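Hypothetical protein (Bacteroides fragilis, PDB 4JJA) is of unknown function but may act as an exo-beta-N-acetylmuramidase, trimming sugar residues from peptidoglycan. Local coordinates at residues L181-N184 against W188-S191; R125-C130 against C195-I200. One frame throughout, in Å; residues are numbered along the deposited sequence.

Contact 1: residues L181-N184 against W188-S191; sequences LMVN and WLPS
Val183 O near the end of helix 176-185 accepts from Trp188 N at 2.9 Å, in the carbonyl plane and nearly straight, with 170° at the hydrogen. A water gives Val183 O a second bond and in turn accepts from Leu189 N, 3.0 Å away, so the loop backbone is tied to one carbonyl both directly and through solvent. With CB already pointing at the helix, CG of Trp188 anti to the carbonyl carbon (chi1 -71°) lays the indole back along it. The six-membered ring then meets two side chains in different ways. Val183 CG2 lies at the ring's edge, near its plane, 3.9 Å from Trp188 CE3. Met182, modelled as selenomethionine with its chain extended from a CG anti to the backbone N (chi1 -176°), reaches the ring obliquely: Met182 CG lies 3.7 Å from Trp188 CZ3, and SE is 4.8 Å from the ring centroid in a Met-aromatic contact. The other branch of Val183 serves Leu189: CG1 presses on Leu189 CD2 at 3.5 Å, tighter than usual van der Waals contact. Helix 352-362 packs on both Met182 and Trp188. The loop leading toward strand 197-200 is thus folded back on the helix it leaves, its backbone tied polarly at a single carbonyl while the side chains meet through apolar contact.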
ATOM      1  N   LEU A 181      -3.579  13.946   6.059  1.00  9.01           N
ATOM      2  CA  LEU A 181      -3.655  14.917   7.134  1.00  9.28           C
ATOM      3  C   LEU A 181      -2.379  14.941   7.970  1.00  8.68           C
ATOM      4  O   LEU A 181      -1.903  16.017   8.390  1.00  9.97           O
ATOM      5  CB  LEU A 181      -4.904  14.675   7.998  1.00 10.36           C
ATOM      6  CG  LEU A 181      -6.267  14.813   7.288  1.00 11.15           C
ATOM      7  CD1 LEU A 181      -7.434  14.440   8.205  1.00 13.53           C
ATOM      8  CD2 LEU A 181      -6.462  16.227   6.692  1.00 14.15           C
HETATM    9  N   MSE A 182      -1.831  13.765   8.242  1.00  8.92           N
HETATM   10  CA  MSE A 182      -0.577  13.661   8.985  1.00  9.04           C
HETATM   11  C   MSE A 182       0.589  14.235   8.227  1.00  9.96           C
HETATM   12  O   MSE A 182       1.433  14.922   8.814  1.00 10.77           O
HETATM   13  CB  MSE A 182      -0.316  12.222   9.412  1.00  9.23           C
HETATM   14  CG  MSE A 182       0.910  12.067  10.271  1.00 10.04           C
HETATM   15 SE   MSE A 182       0.939  10.255  11.027  0.75  7.30          SE
HETATM   16  CE  MSE A 182       2.097  10.660  12.554  1.00 12.65           C
ATOM     17  N   VAL A 183       0.687  13.984   6.927  1.00  9.19           N
ATOM     18  CA  VAL A 183       1.738  14.574   6.114  1.00 10.00           C
ATOM     19  C   VAL A 183       1.718  16.097   6.213  1.00 10.70           C
ATOM     20  O   VAL A 183       2.777  16.706   6.363  1.00 11.94           O
ATOM     21  CB  VAL A 183       1.551  14.110   4.645  1.00  9.74           C
ATOM     22  CG1 VAL A 183       2.336  14.967   3.672  1.00 11.93           C
ATOM     23  CG2 VAL A 183       1.882  12.614   4.530  1.00 10.19           C
ATOM     24  N   ASN A 184       0.539  16.697   6.202  1.00 10.48           N
ATOM     25  CA  ASN A 184       0.437  18.134   6.388  1.00 12.02           C
ATOM     26  C   ASN A 184       0.901  18.496   7.777  1.00 11.75           C
ATOM     27  O   ASN A 184       1.769  19.371   7.903  1.00 13.48           O
ATOM     28  CB  ASN A 184      -0.984  18.629   6.133  1.00 12.49           C
ATOM     29  CG  ASN A 184      -1.258  18.968   4.679  1.00 14.75           C
ATOM     30  OD1 ASN A 184      -0.362  19.210   3.860  1.00 14.47           O
ATOM     31  ND2 ASN A 184      -2.546  19.005   4.358  1.00 16.02           N
ATOM     32  N   TRP A 188       5.712  16.829   6.461  1.00 14.08           N
ATOM     33  CA  TRP A 188       6.450  15.829   5.708  1.00 13.36           C
ATOM     34  C   TRP A 188       6.535  16.114   4.204  1.00 14.79           C
ATOM     35  O   TRP A 188       7.209  15.380   3.483  1.00 17.13           O
ATOM     36  CB  TRP A 188       5.814  14.459   5.966  1.00 12.60           C
ATOM     37  CG  TRP A 188       6.030  13.913   7.327  1.00 13.85           C
ATOM     38  CD1 TRP A 188       6.937  14.313   8.247  1.00 17.02           C
ATOM     39  CD2 TRP A 188       5.331  12.825   7.923  1.00 12.51           C
ATOM     40  NE1 TRP A 188       6.821  13.567   9.388  1.00 14.84           N
ATOM     41  CE2 TRP A 188       5.854  12.622   9.196  1.00 13.47           C
ATOM     42  CE3 TRP A 188       4.307  11.994   7.500  1.00 12.62           C
ATOM     43  CZ2 TRP A 188       5.391  11.605  10.024  1.00 13.84           C
ATOM     44  CZ3 TRP A 188       3.855  11.016   8.295  1.00 12.91           C
ATOM     45  CH2 TRP A 188       4.393  10.809   9.545  1.00 13.15           C
ATOM     46  N   LEU A 189       5.894  17.172   3.707  1.00 15.77           N
ATOM     47  CA  LEU A 189       6.145  17.597   2.338  1.00 17.11           C
ATOM     48  C   LEU A 189       7.495  18.316   2.200  1.00 21.11           C
ATOM     49  O   LEU A 189       7.922  18.981   3.119  1.00 20.56           O
ATOM     50  CB  LEU A 189       5.020  18.525   1.822  1.00 16.01           C
ATOM     51  CG  LEU A 189       3.606  17.959   1.744  1.00 15.41           C
ATOM     52  CD1 LEU A 189       2.645  18.986   1.206  1.00 17.72           C
ATOM     53  CD2 LEU A 189       3.592  16.675   0.906  1.00 17.08           C
ATOM     54  N   PRO A 190       8.121  18.268   1.008  1.00 24.33           N
ATOM     55  CA  PRO A 190       9.288  19.173   0.712  1.00 26.94           C
ATOM     56  C   PRO A 190       9.059  20.663   0.923  1.00 29.55           C
ATOM     57  O   PRO A 190       7.974  21.186   0.663  1.00 31.31           O
ATOM     58  CB  PRO A 190       9.503  18.946  -0.774  1.00 26.80           C
ATOM     59  CG  PRO A 190       9.061  17.572  -1.009  1.00 25.53           C
ATOM     60  CD  PRO A 190       7.838  17.355  -0.104  1.00 24.33           C
ATOM     61  N   SER A 191      10.099  21.372   1.361  1.00 32.42           N
ATOM     62  CA  SER A 191      10.017  22.825   1.600  1.00 34.51           C
ATOM     63  C   SER A 191       8.903  23.128   2.595  1.00 34.75           C
ATOM     64  O   SER A 191       8.435  24.264   2.701  1.00 36.61           O
ATOM     65  CB  SER A 191       9.788  23.619   0.287  1.00 35.39           C
ATOM     66  OG  SER A 191      10.918  23.555  -0.574  1.00 38.55           O
TER
HETATM   67  O   HOH W   1       3.864  19.024   4.959  1.00 20.59           O

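Contact 2: residues R125-C130 against C195-I200; sequences RLMDAC and CDVTVI
Cys130 N donates to Leu126 O at 2.8 Å, an ordinary bond of helix 119-132 in the turn whose Cys130 touches Cys195. No hydrogen bond crosses to 195-200, and the join is made by sulfur, methyl and methylene groups and one helix carbonyl. Cys195 has SG anti to its own N (chi1 -179°), which places the sulfur against the helix, 3.6 Å from Cys130 CB. The SG atoms of Cys130 and Cys195 stay 4.9 Å apart, so the two form no disulfide. One bond back from the sulfur, Cys195 CB packs 3.5 Å from Met127 O and also faces Met127 CB. Met127, a selenomethionine in the model, bends at its last torsion (chi3 69°), and this brings CE to Val197 CG2 at 4.1 Å, the two side chains running roughly perpendicular. The touch is light, a single methyl against a single methyl. Strand 197-200 forms one edge of the six-stranded parallel sheet, hydrogen-bonded to strand 136-140. Helix 119-132 packs on the inner strands 136-140 and 104-107 through Ile137 and Leu105 and reaches the edge strand at Val197, while helix 176-185 meets Met127 through Ala180, Val183 and Asn184.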
ATOM      1  N   ARG A 125       3.775  13.202  -3.552  1.00 14.15           N
ATOM      2  CA  ARG A 125       4.281  13.958  -4.715  0.50 14.77           C
ATOM      3  C   ARG A 125       3.216  14.946  -5.216  1.00 14.10           C
ATOM      4  O   ARG A 125       3.479  16.113  -5.510  1.00 15.39           O
ATOM      5  CB  ARG A 125       4.663  12.963  -5.834  0.50 16.11           C
ATOM      6  CG  ARG A 125       5.480  13.520  -7.001  0.50 20.36           C
ATOM      7  CD  ARG A 125       6.981  13.249  -6.761  0.50 26.46           C
ATOM      8  NE  ARG A 125       7.354  11.896  -7.159  0.50 31.17           N
ATOM      9  CZ  ARG A 125       8.155  11.086  -6.463  0.50 32.86           C
ATOM     10  NH1 ARG A 125       8.676  11.487  -5.307  0.50 34.77           N
ATOM     11  NH2 ARG A 125       8.426   9.872  -6.920  0.50 34.09           N
ATOM     12  N   LEU A 126       1.987  14.454  -5.347  1.00 13.07           N
ATOM     13  CA  LEU A 126       0.902  15.276  -5.818  1.00 12.96           C
ATOM     14  C   LEU A 126       0.511  16.348  -4.799  1.00 12.89           C
ATOM     15  O   LEU A 126       0.181  17.479  -5.192  1.00 13.66           O
ATOM     16  CB  LEU A 126      -0.274  14.381  -6.137  1.00 14.27           C
ATOM     17  CG  LEU A 126      -0.096  13.527  -7.393  1.00 17.03           C
ATOM     18  CD1 LEU A 126      -1.177  12.451  -7.434  1.00 17.87           C
ATOM     19  CD2 LEU A 126      -0.152  14.433  -8.649  1.00 20.17           C
HETATM   20  N   MSE A 127       0.582  16.028  -3.511  1.00 11.84           N
HETATM   21  CA  MSE A 127       0.342  17.031  -2.481  1.00 13.21           C
HETATM   22  C   MSE A 127       1.370  18.146  -2.558  1.00 14.66           C
HETATM   23  O   MSE A 127       1.033  19.317  -2.376  1.00 15.15           O
HETATM   24  CB  MSE A 127       0.381  16.404  -1.084  1.00 12.97           C
HETATM   25  CG  MSE A 127      -0.834  15.537  -0.788  1.00 11.74           C
HETATM   26 SE   MSE A 127      -0.662  14.634   0.925  0.75 10.21          SE
HETATM   27  CE  MSE A 127      -0.827  16.182   2.032  1.00 13.89           C
ATOM     28  N   ASP A 128       2.626  17.763  -2.759  1.00 14.80           N
ATOM     29  CA  ASP A 128       3.695  18.775  -2.869  1.00 16.23           C
ATOM     30  C   ASP A 128       3.434  19.737  -4.061  1.00 16.53           C
ATOM     31  O   ASP A 128       3.492  20.946  -3.910  1.00 17.02           O
ATOM     32  CB  ASP A 128       5.012  18.070  -3.026  1.00 17.98           C
ATOM     33  CG  ASP A 128       6.203  19.001  -2.927  1.00 24.59           C
ATOM     34  OD1 ASP A 128       6.218  19.817  -1.984  1.00 30.52           O
ATOM     35  OD2 ASP A 128       7.134  18.770  -3.712  1.00 32.65           O
ATOM     36  N   ALA A 129       3.054  19.148  -5.183  1.00 15.61           N
ATOM     37  CA  ALA A 129       2.761  19.918  -6.395  1.00 16.46           C
ATOM     38  C   ALA A 129       1.544  20.791  -6.172  1.00 15.69           C
ATOM     39  O   ALA A 129       1.519  21.964  -6.532  1.00 17.66           O
ATOM     40  CB  ALA A 129       2.595  19.013  -7.576  1.00 16.83           C
ATOM     41  N   CYS A 130       0.487  20.223  -5.610  1.00 14.87           N
ATOM     42  CA  CYS A 130      -0.710  20.997  -5.350  1.00 15.59           C
ATOM     43  C   CYS A 130      -0.460  22.138  -4.367  1.00 16.72           C
ATOM     44  O   CYS A 130      -0.993  23.245  -4.550  1.00 18.40           O
ATOM     45  CB  CYS A 130      -1.847  20.071  -4.905  1.00 15.34           C
ATOM     46  SG  CYS A 130      -2.601  19.051  -6.223  1.00 17.41           S
ATOM     47  N   CYS A 195      -0.641  21.348   1.918  1.00 16.32           N
ATOM     48  CA  CYS A 195      -1.588  21.290   0.834  1.00 16.37           C
ATOM     49  C   CYS A 195      -3.007  21.437   1.378  1.00 15.83           C
ATOM     50  O   CYS A 195      -3.355  20.843   2.411  1.00 17.11           O
ATOM     51  CB  CYS A 195      -1.376  19.947   0.087  1.00 16.64           C
ATOM     52  SG  CYS A 195      -2.427  19.689  -1.324  1.00 18.95           S
ATOM     53  N   ASP A 196      -3.869  22.189   0.699  1.00 14.90           N
ATOM     54  CA  ASP A 196      -5.273  22.271   1.023  1.00 15.66           C
ATOM     55  C   ASP A 196      -5.912  20.900   0.723  1.00 14.80           C
ATOM     56  O   ASP A 196      -6.009  20.521  -0.429  1.00 16.59           O
ATOM     57  CB  ASP A 196      -5.927  23.377   0.175  1.00 15.65           C
ATOM     58  CG  ASP A 196      -7.330  23.704   0.574  1.00 22.77           C
ATOM     59  OD1 ASP A 196      -8.011  22.855   1.134  1.00 23.56           O
ATOM     60  OD2 ASP A 196      -7.816  24.836   0.224  1.00 30.21           O
ATOM     61  N   VAL A 197      -6.347  20.209   1.765  1.00 13.57           N
ATOM     62  CA  VAL A 197      -6.913  18.850   1.685  1.00 13.63           C
ATOM     63  C   VAL A 197      -8.268  18.791   2.371  1.00 12.91           C
ATOM     64  O   VAL A 197      -8.409  19.216   3.508  1.00 15.97           O
ATOM     65  CB  VAL A 197      -5.972  17.795   2.368  1.00 15.00           C
ATOM     66  CG1 VAL A 197      -6.677  16.428   2.396  1.00 15.40           C
ATOM     67  CG2 VAL A 197      -4.665  17.676   1.631  1.00 15.98           C
ATOM     68  N   THR A 198      -9.233  18.247   1.661  1.00 12.57           N
ATOM     69  CA  THR A 198     -10.522  17.886   2.229  1.00 12.36           C
ATOM     70  C   THR A 198     -10.700  16.393   2.053  1.00 11.40           C
ATOM     71  O   THR A 198     -10.424  15.872   0.971  1.00 12.55           O
ATOM     72  CB  THR A 198     -11.648  18.602   1.490  1.00 13.29           C
ATOM     73  OG1 THR A 198     -11.452  20.008   1.586  1.00 17.98           O
ATOM     74  CG2 THR A 198     -13.060  18.161   1.971  1.00 16.36           C
ATOM     75  N   VAL A 199     -11.061  15.709   3.127  1.00 10.78           N
ATOM     76  CA  VAL A 199     -11.349  14.278   3.085  1.00 10.57           C
ATOM     77  C   VAL A 199     -12.856  14.068   3.244  1.00 10.31           C
ATOM     78  O   VAL A 199     -13.464  14.618   4.154  1.00 11.52           O
ATOM     79  CB  VAL A 199     -10.576  13.479   4.155  1.00 10.34           C
ATOM     80  CG1 VAL A 199     -10.845  11.997   3.968  1.00 11.40           C
ATOM     81  CG2 VAL A 199      -9.091  13.841   4.147  1.00 11.08           C
ATOM     82  N   ILE A 200     -13.440  13.249   2.362  1.00 10.12           N
ATOM     83  CA  ILE A 200     -14.791  12.717   2.543  1.00  9.63           C
ATOM     84  C   ILE A 200     -14.598  11.342   3.195  1.00  9.45           C
ATOM     85  O   ILE A 200     -14.158  10.389   2.553  1.00  9.62           O
ATOM     86  CB  ILE A 200     -15.564  12.550   1.221  1.00 10.40           C
ATOM     87  CG1 ILE A 200     -15.547  13.862   0.424  1.00 11.08           C
ATOM     88  CG2 ILE A 200     -16.980  12.030   1.503  1.00 11.77           C
ATOM     89  CD1 ILE A 200     -16.150  15.095   1.149  1.00 13.55           C
TER

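In the fold
Both contacts are buried, though neither is central, each lying about 18 Å from the centre of the chain, and their own centres are about 9 Å apart. Contact 1 is local, folding a loop back onto the helix it has just left; contact 2 brings helix 119-132 against an edge strand across 64 intervening residues. Their chemistry differs: in the first a backbone hydrogen bond and a bridging water tie loop to helix, with an indole packed beside them, whereas the second has no hydrogen bond across it and relies on apolar and sulfur packing. Asn184 joins them, its ND2 probably bonding Cys195 O at 2.8 Å and packing on Val197 CG2. Helix 176-185 thus leads through contact 1 into the strand of contact 2.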